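Local coordinates for substrate binding periplasmic protein (Ralstonia solanacearum, PDB 3LOP), which probably captures leucine or related amino acids in the periplasm, in the manner of the binding-protein component of an ABC importer, at residues 19-24 and 283-288; 79-84 and 104-109. All blocks are in the same frame, centred on the assembly; numbering follows the deposited sequence.

Interaction 1: 19-24 and 283-288. With LEU (leucine), chain B.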
ATOM      1  N   ALA A  19      11.593   5.263   3.404  1.00  5.72           N
ATOM      2  CA  ALA A  19      12.502   4.196   2.990  1.00  6.66           C
ATOM      3  C   ALA A  19      12.049   2.796   3.392  1.00  6.12           C
ATOM      4  O   ALA A  19      12.150   1.858   2.601  1.00  6.69           O
ATOM      5  CB  ALA A  19      13.899   4.467   3.543  1.00  6.80           C
ATOM      6  N   VAL A  20      11.554   2.645   4.614  1.00  6.98           N
ATOM      7  CA  VAL A  20      11.119   1.335   5.079  1.00  7.94           C
ATOM      8  C   VAL A  20      10.037   0.750   4.174  1.00  6.80           C
ATOM      9  O   VAL A  20      10.065  -0.436   3.839  1.00  8.13           O
ATOM     10  CB  VAL A  20      10.594   1.406   6.533  1.00 10.04           C
ATOM     11  CG1 VAL A  20       9.380   2.312   6.612  1.00 12.65           C
ATOM     12  CG2 VAL A  20      10.273   0.009   7.036  1.00 10.39           C
ATOM     13  N   THR A  21       9.097   1.593   3.766  1.00  6.82           N
ATOM     14  CA  THR A  21       8.003   1.163   2.904  1.00  6.24           C
ATOM     15  C   THR A  21       8.471   0.867   1.478  1.00  5.32           C
ATOM     16  O   THR A  21       8.147  -0.186   0.918  1.00  5.14           O
ATOM     17  CB  THR A  21       6.890   2.226   2.879  1.00  7.17           C
ATOM     18  OG1 THR A  21       6.299   2.316   4.183  1.00 10.51           O
ATOM     19  CG2 THR A  21       5.817   1.862   1.867  1.00  8.99           C
ATOM     20  N   GLY A  22       9.234   1.787   0.900  1.00  5.28           N
ATOM     21  CA  GLY A  22       9.725   1.589  -0.453  1.00  3.49           C
ATOM     22  C   GLY A  22      10.618   0.368  -0.581  1.00  3.31           C
ATOM     23  O   GLY A  22      10.500  -0.396  -1.540  1.00  3.05           O
ATOM     24  N   ARG A  23      11.518   0.182   0.380  1.00  3.20           N
ATOM     25  CA  ARG A  23      12.424  -0.960   0.346  1.00  3.63           C
ATOM     26  C   ARG A  23      11.650  -2.269   0.396  1.00  3.41           C
ATOM     27  O   ARG A  23      12.013  -3.232  -0.277  1.00  4.29           O
ATOM     28  CB  ARG A  23      13.401  -0.909   1.521  1.00  5.23           C
ATOM     29  CG  ARG A  23      14.351   0.270   1.509  1.00  8.40           C
ATOM     30  CD  ARG A  23      15.096   0.337   2.828  1.00 10.09           C
ATOM     31  NE  ARG A  23      15.847   1.578   2.972  1.00 13.72           N
ATOM     32  CZ  ARG A  23      16.328   2.024   4.127  1.00 15.08           C
ATOM     33  NH1 ARG A  23      16.135   1.328   5.240  1.00 17.43           N
ATOM     34  NH2 ARG A  23      16.991   3.170   4.172  1.00 16.13           N
ATOM     35  N   ALA A  24      10.582  -2.307   1.191  1.00  4.54           N
ATOM     36  CA  ALA A  24       9.776  -3.520   1.322  1.00  4.06           C
ATOM     37  C   ALA A  24       9.032  -3.854   0.031  1.00  3.22           C
ATOM     38  O   ALA A  24       8.990  -5.013  -0.385  1.00  3.75           O
ATOM     39  CB  ALA A  24       8.788  -3.371   2.468  1.00  3.44           C
ATOM     40  N   SER A 283       6.677  -9.243   5.298  1.00  6.65           N
ATOM     41  CA  SER A 283       5.929  -8.128   5.872  1.00  5.28           C
ATOM     42  C   SER A 283       4.748  -7.820   4.974  1.00  5.16           C
ATOM     43  O   SER A 283       4.692  -8.281   3.835  1.00  4.78           O
ATOM     44  CB  SER A 283       6.805  -6.878   5.972  1.00  5.96           C
ATOM     45  OG  SER A 283       7.079  -6.351   4.682  1.00  5.98           O
ATOM     46  N   PHE A 284       3.810  -7.028   5.480  1.00  4.87           N
ATOM     47  CA  PHE A 284       2.647  -6.667   4.687  1.00  4.57           C
ATOM     48  C   PHE A 284       3.033  -5.966   3.386  1.00  4.51           C
ATOM     49  O   PHE A 284       2.551  -6.341   2.317  1.00  4.79           O
ATOM     50  CB  PHE A 284       1.700  -5.778   5.500  1.00  5.28           C
ATOM     51  CG  PHE A 284       0.621  -6.542   6.223  1.00  6.61           C
ATOM     52  CD1 PHE A 284      -0.472  -7.056   5.527  1.00  8.64           C
ATOM     53  CD2 PHE A 284       0.704  -6.758   7.595  1.00  8.87           C
ATOM     54  CE1 PHE A 284      -1.470  -7.776   6.190  1.00  8.65           C
ATOM     55  CE2 PHE A 284      -0.287  -7.477   8.269  1.00  7.11           C
ATOM     56  CZ  PHE A 284      -1.375  -7.986   7.563  1.00  7.73           C
ATOM     57  N   ARG A 285       3.906  -4.964   3.459  1.00  3.58           N
ATOM     58  CA  ARG A 285       4.288  -4.249   2.247  1.00  4.01           C
ATOM     59  C   ARG A 285       5.114  -5.112   1.292  1.00  2.92           C
ATOM     60  O   ARG A 285       5.039  -4.931   0.080  1.00  3.22           O
ATOM     61  CB  ARG A 285       5.035  -2.950   2.584  1.00  4.32           C
ATOM     62  CG  ARG A 285       4.283  -1.994   3.531  1.00  5.60           C
ATOM     63  CD  ARG A 285       2.772  -1.933   3.277  1.00  4.96           C
ATOM     64  NE  ARG A 285       2.386  -1.316   2.006  1.00  6.53           N
ATOM     65  CZ  ARG A 285       2.324  -0.004   1.778  1.00  5.71           C
ATOM     66  NH1 ARG A 285       2.632   0.868   2.733  1.00  5.67           N
ATOM     67  NH2 ARG A 285       1.917   0.439   0.594  1.00  6.29           N
ATOM     68  N   ALA A 286       5.889  -6.056   1.819  1.00  2.89           N
ATOM     69  CA  ALA A 286       6.675  -6.922   0.945  1.00  3.36           C
ATOM     70  C   ALA A 286       5.713  -7.848   0.202  1.00  3.50           C
ATOM     71  O   ALA A 286       5.908  -8.160  -0.976  1.00  2.26           O
ATOM     72  CB  ALA A 286       7.678  -7.734   1.759  1.00  3.31           C
ATOM     73  N   VAL A 287       4.669  -8.292   0.896  1.00  3.44           N
ATOM     74  CA  VAL A 287       3.674  -9.153   0.269  1.00  3.20           C
ATOM     75  C   VAL A 287       2.946  -8.367  -0.818  1.00  3.86           C
ATOM     76  O   VAL A 287       2.631  -8.912  -1.875  1.00  3.05           O
ATOM     77  CB  VAL A 287       2.669  -9.690   1.314  1.00  2.81           C
ATOM     78  CG1 VAL A 287       1.463 -10.332   0.624  1.00  4.08           C
ATOM     79  CG2 VAL A 287       3.366 -10.721   2.194  1.00  3.70           C
ATOM     80  N   GLU A 288       2.694  -7.083  -0.563  1.00  3.32           N
ATOM     81  CA  GLU A 288       2.023  -6.231  -1.539  1.00  3.61           C
ATOM     82  C   GLU A 288       2.858  -6.160  -2.822  1.00  2.14           C
ATOM     83  O   GLU A 288       2.323  -6.226  -3.925  1.00  3.85           O
ATOM     84  CB  GLU A 288       1.822  -4.822  -0.965  1.00  3.68           C
ATOM     85  CG  GLU A 288       0.930  -3.928  -1.815  1.00  5.91           C
ATOM     86  CD  GLU A 288       0.703  -2.556  -1.198  1.00  7.76           C
ATOM     87  OE1 GLU A 288       0.844  -2.423   0.037  1.00 10.50           O
ATOM     88  OE2 GLU A 288       0.368  -1.615  -1.947  1.00  7.39           O
TER
HETATM   89  N   LEU B 400       1.525   5.121  -0.652  1.00  4.82           N
HETATM   90  CA  LEU B 400       1.829   5.660   0.704  1.00  7.09           C
HETATM   91  C   LEU B 400       2.305   4.544   1.612  1.00  7.25           C
HETATM   92  O   LEU B 400       2.967   4.868   2.618  1.00  7.88           O
HETATM   93  CB  LEU B 400       0.577   6.293   1.285  1.00  3.61           C
HETATM   94  CG  LEU B 400       0.006   7.194   0.196  1.00  7.47           C
HETATM   95  CD1 LEU B 400      -1.455   7.123   0.179  1.00  1.00           C
HETATM   96  CD2 LEU B 400       0.472   8.581   0.392  1.00  1.00           C
HETATM   97  OXT LEU B 400       2.005   3.368   1.306  1.00  8.31           O
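A chi1 of -55° and two further bends, at chi2 and chi3, carry Arg285 from its helix to Thr21 and on to the bound leucine: CG stands anti to the carbonyl carbon, and the bends fold the chain so that its guanidinium end comes alongside Thr21. Thr21 meets it with its methyl, because chi1 of -66° sets CG2 anti to the backbone N. CG2 lies over one face of the guanidinium, 3.4 Å from Arg285 NH1. Both terminal nitrogens reach the same carboxylate oxygen of leucine: Arg285 NH1 to OXT is 2.9 Å and Arg285 NH2 to OXT 3.0 Å, a fork that holds OXT at the guanidinium edge, near its plane. On the NE side, Arg285 forms a salt bridge with Glu288 one helical turn on, NE to OE1 2.7 Å. OE1 is met on its syn side but well out of the carboxylate plane, and also takes a weak bond from NH2, so the guanidinium is gripped on two edges and its rotation is fixed. Glu288 is thus a second-shell residue that positions a ligand-binding one, and its negative charge probably offsets part of the arginine's. In this two-lobed periplasmic binding protein fold, the contact joins the first turns of helices 19-38 and 284-303, whose short segments cross at -39° with axes 8.5 Å apart. Away from the pocket the packing is close and mostly apolar. Ala24 CB rests on Arg285 CB at 3.8 Å, while Ala24 O receives a CA-H...O contact from Ala286 CA at 3.3 Å. Ser283 N-caps the second helix: its OG accepts from Ala286 N and also borders Ala24 CB. Asp232 takes a hydrogen bond from the backbone N of Arg285, and Phe268 of helix 263-275 packs on Ala286.

Interaction 2: 79-84 and 104-109. With LEU (leucine), chain B.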
ATOM      1  N   THR A  79       4.082  -0.633  -8.260  1.00  7.15           N
ATOM      2  CA  THR A  79       3.961  -0.061  -6.917  1.00  6.33           C
ATOM      3  C   THR A  79       4.585   1.286  -6.547  1.00  6.77           C
ATOM      4  O   THR A  79       5.453   1.352  -5.672  1.00  7.57           O
ATOM      5  CB  THR A  79       4.470  -1.086  -5.883  1.00  6.44           C
ATOM      6  OG1 THR A  79       5.888  -1.252  -6.033  1.00  7.46           O
ATOM      7  CG2 THR A  79       3.800  -2.438  -6.103  1.00  6.52           C
ATOM      8  N   VAL A  80       4.141   2.362  -7.183  1.00  5.83           N
ATOM      9  CA  VAL A  80       4.660   3.680  -6.840  1.00  5.52           C
ATOM     10  C   VAL A  80       4.054   4.063  -5.488  1.00  5.29           C
ATOM     11  O   VAL A  80       2.875   3.804  -5.228  1.00  5.17           O
ATOM     12  CB  VAL A  80       4.277   4.730  -7.908  1.00  6.13           C
ATOM     13  CG1 VAL A  80       4.641   6.129  -7.433  1.00  5.58           C
ATOM     14  CG2 VAL A  80       5.003   4.420  -9.208  1.00  7.22           C
ATOM     15  N   VAL A  81       4.863   4.671  -4.629  1.00  3.90           N
ATOM     16  CA  VAL A  81       4.421   5.066  -3.295  1.00  4.28           C
ATOM     17  C   VAL A  81       4.031   6.538  -3.199  1.00  3.24           C
ATOM     18  O   VAL A  81       4.700   7.406  -3.759  1.00  4.66           O
ATOM     19  CB  VAL A  81       5.532   4.791  -2.256  1.00  3.10           C
ATOM     20  CG1 VAL A  81       5.125   5.322  -0.887  1.00  4.07           C
ATOM     21  CG2 VAL A  81       5.824   3.302  -2.193  1.00  4.64           C
ATOM     22  N   GLY A  82       2.943   6.806  -2.482  1.00  3.83           N
ATOM     23  CA  GLY A  82       2.493   8.172  -2.292  1.00  4.02           C
ATOM     24  C   GLY A  82       1.330   8.604  -3.158  1.00  3.27           C
ATOM     25  O   GLY A  82       1.432   8.621  -4.386  1.00  3.59           O
ATOM     26  N   THR A  83       0.221   8.957  -2.519  1.00  2.29           N
ATOM     27  CA  THR A  83      -0.955   9.414  -3.245  1.00  3.39           C
ATOM     28  C   THR A  83      -0.591  10.617  -4.107  1.00  3.20           C
ATOM     29  O   THR A  83      -0.962  10.683  -5.280  1.00  4.30           O
ATOM     30  CB  THR A  83      -2.091   9.809  -2.271  1.00  3.33           C
ATOM     31  OG1 THR A  83      -2.591   8.632  -1.626  1.00  5.18           O
ATOM     32  CG2 THR A  83      -3.236  10.478  -3.011  1.00  3.74           C
ATOM     33  N   ALA A  84       0.141  11.567  -3.527  1.00  3.14           N
ATOM     34  CA  ALA A  84       0.534  12.762  -4.270  1.00  3.46           C
ATOM     35  C   ALA A  84       1.459  12.415  -5.430  1.00  3.96           C
ATOM     36  O   ALA A  84       1.380  13.018  -6.500  1.00  5.22           O
ATOM     37  CB  ALA A  84       1.220  13.767  -3.337  1.00  3.24           C
ATOM     38  N   GLY A 104      -0.693  -1.952  -9.531  1.00  3.02           N
ATOM     39  CA  GLY A 104      -0.595  -1.963  -8.085  1.00  3.79           C
ATOM     40  C   GLY A 104      -0.006  -0.749  -7.397  1.00  3.00           C
ATOM     41  O   GLY A 104       0.903  -0.897  -6.582  1.00  3.85           O
ATOM     42  N   PRO A 105      -0.483   0.466  -7.704  1.00  3.91           N
ATOM     43  CA  PRO A 105       0.080   1.634  -7.023  1.00  3.78           C
ATOM     44  C   PRO A 105      -0.064   1.376  -5.521  1.00  3.88           C
ATOM     45  O   PRO A 105      -1.097   0.874  -5.070  1.00  4.35           O
ATOM     46  CB  PRO A 105      -0.798   2.784  -7.523  1.00  4.35           C
ATOM     47  CG  PRO A 105      -2.099   2.105  -7.893  1.00  4.19           C
ATOM     48  CD  PRO A 105      -1.626   0.837  -8.552  1.00  3.20           C
ATOM     49  N   ALA A 106       0.972   1.702  -4.757  1.00  3.89           N
ATOM     50  CA  ALA A 106       0.969   1.452  -3.316  1.00  5.38           C
ATOM     51  C   ALA A 106       0.135   2.420  -2.480  1.00  5.83           C
ATOM     52  O   ALA A 106       0.474   2.720  -1.335  1.00  8.26           O
ATOM     53  CB  ALA A 106       2.406   1.420  -2.804  1.00  5.11           C
ATOM     54  N   THR A 107      -0.962   2.894  -3.056  1.00  6.36           N
ATOM     55  CA  THR A 107      -1.870   3.811  -2.380  1.00  5.88           C
ATOM     56  C   THR A 107      -3.295   3.427  -2.757  1.00  6.89           C
ATOM     57  O   THR A 107      -3.556   3.037  -3.894  1.00  5.96           O
ATOM     58  CB  THR A 107      -1.614   5.283  -2.794  1.00  8.20           C
ATOM     59  OG1 THR A 107      -2.806   6.053  -2.589  1.00  7.48           O
ATOM     60  CG2 THR A 107      -1.197   5.370  -4.254  1.00  9.35           C
ATOM     61  N   GLY A 108      -4.209   3.525  -1.797  1.00  4.55           N
ATOM     62  CA  GLY A 108      -5.595   3.186  -2.065  1.00  5.94           C
ATOM     63  C   GLY A 108      -6.471   4.409  -2.281  1.00  5.53           C
ATOM     64  O   GLY A 108      -7.683   4.354  -2.081  1.00  4.75           O
ATOM     65  N   ALA A 109      -5.864   5.517  -2.695  1.00  4.03           N
ATOM     66  CA  ALA A 109      -6.615   6.747  -2.929  1.00  5.26           C
ATOM     67  C   ALA A 109      -7.750   6.528  -3.926  1.00  5.45           C
ATOM     68  O   ALA A 109      -7.650   5.691  -4.823  1.00  5.78           O
ATOM     69  CB  ALA A 109      -5.683   7.840  -3.431  1.00  6.14           C
TER
HETATM   70  N   LEU B 400       1.525   5.121  -0.652  1.00  4.82           N
HETATM   71  CA  LEU B 400       1.829   5.660   0.704  1.00  7.09           C
HETATM   72  C   LEU B 400       2.305   4.544   1.612  1.00  7.25           C
HETATM   73  O   LEU B 400       2.967   4.868   2.618  1.00  7.88           O
HETATM   74  CB  LEU B 400       0.577   6.293   1.285  1.00  3.61           C
HETATM   75  CG  LEU B 400       0.006   7.194   0.196  1.00  7.47           C
HETATM   76  CD1 LEU B 400      -1.455   7.123   0.179  1.00  1.00           C
HETATM   77  CD2 LEU B 400       0.472   8.581   0.392  1.00  1.00           C
HETATM   78  OXT LEU B 400       2.005   3.368   1.306  1.00  8.31           O
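Ala106 N gives a hydrogen bond across the contact to Val80 O at 2.9 Å, the donor tilted 32° from the carbonyl plane, while Ala106 O turns toward the pocket and accepts from the ammonium N of leucine at 2.7 Å. A loop running into the first residues of helix 83-91 here lies against a second loop; they follow neighbouring strands, 74-78 and 102-103, of the parallel sheet in one lobe of the periplasmic binding protein fold, and together they line the leucine pocket. Farther from the sheet, Thr107 OG1 accepts from Ala109 N at 3.1 Å, N-H...O angle 158°, closing an ST turn. Chi1 of 156° puts this OG1 anti to the backbone N of Thr107, where it can take that bond. It apparently also pairs with the hydroxyl of Thr83, though the position of Thr83 OG1 is less certain than the rest; the two threonine side chains cross at about a right angle. The ligand N also touches Val81 CG1, whereas the other methyl, CG2, packs on Ala106 CB at 3.9 Å. Leu25 of helix 19-38 covers this apolar patch. Gly82 occupies the N-cap position of helix 83-91. At the start of that helix Thr83 CG2 meets Ala109 CB at 3.6 Å.

Both contacts are buried and hold opposite ends of the same ligand backbone: interaction 1 takes the carboxylate with a charged side chain, interaction 2 takes the ammonium with a main-chain carbonyl. Their centres lie 12 Å apart, and they meet where Arg285 NH2 gives a weak hydrogen bond to Ala106 O and Glu288 OE2 packs against Ala106 CA. Interaction 1 is helix on helix, with no hydrogen bond between its segments and 205 Å² buried; interaction 2 sets a loop running into helix 83-91 against another loop, burying 333 Å² with a direct backbone bond. The segments 79-84 and 104-109 follow adjacent strands, whereas 19-24 and 283-288 join residues more than 250 positions apart.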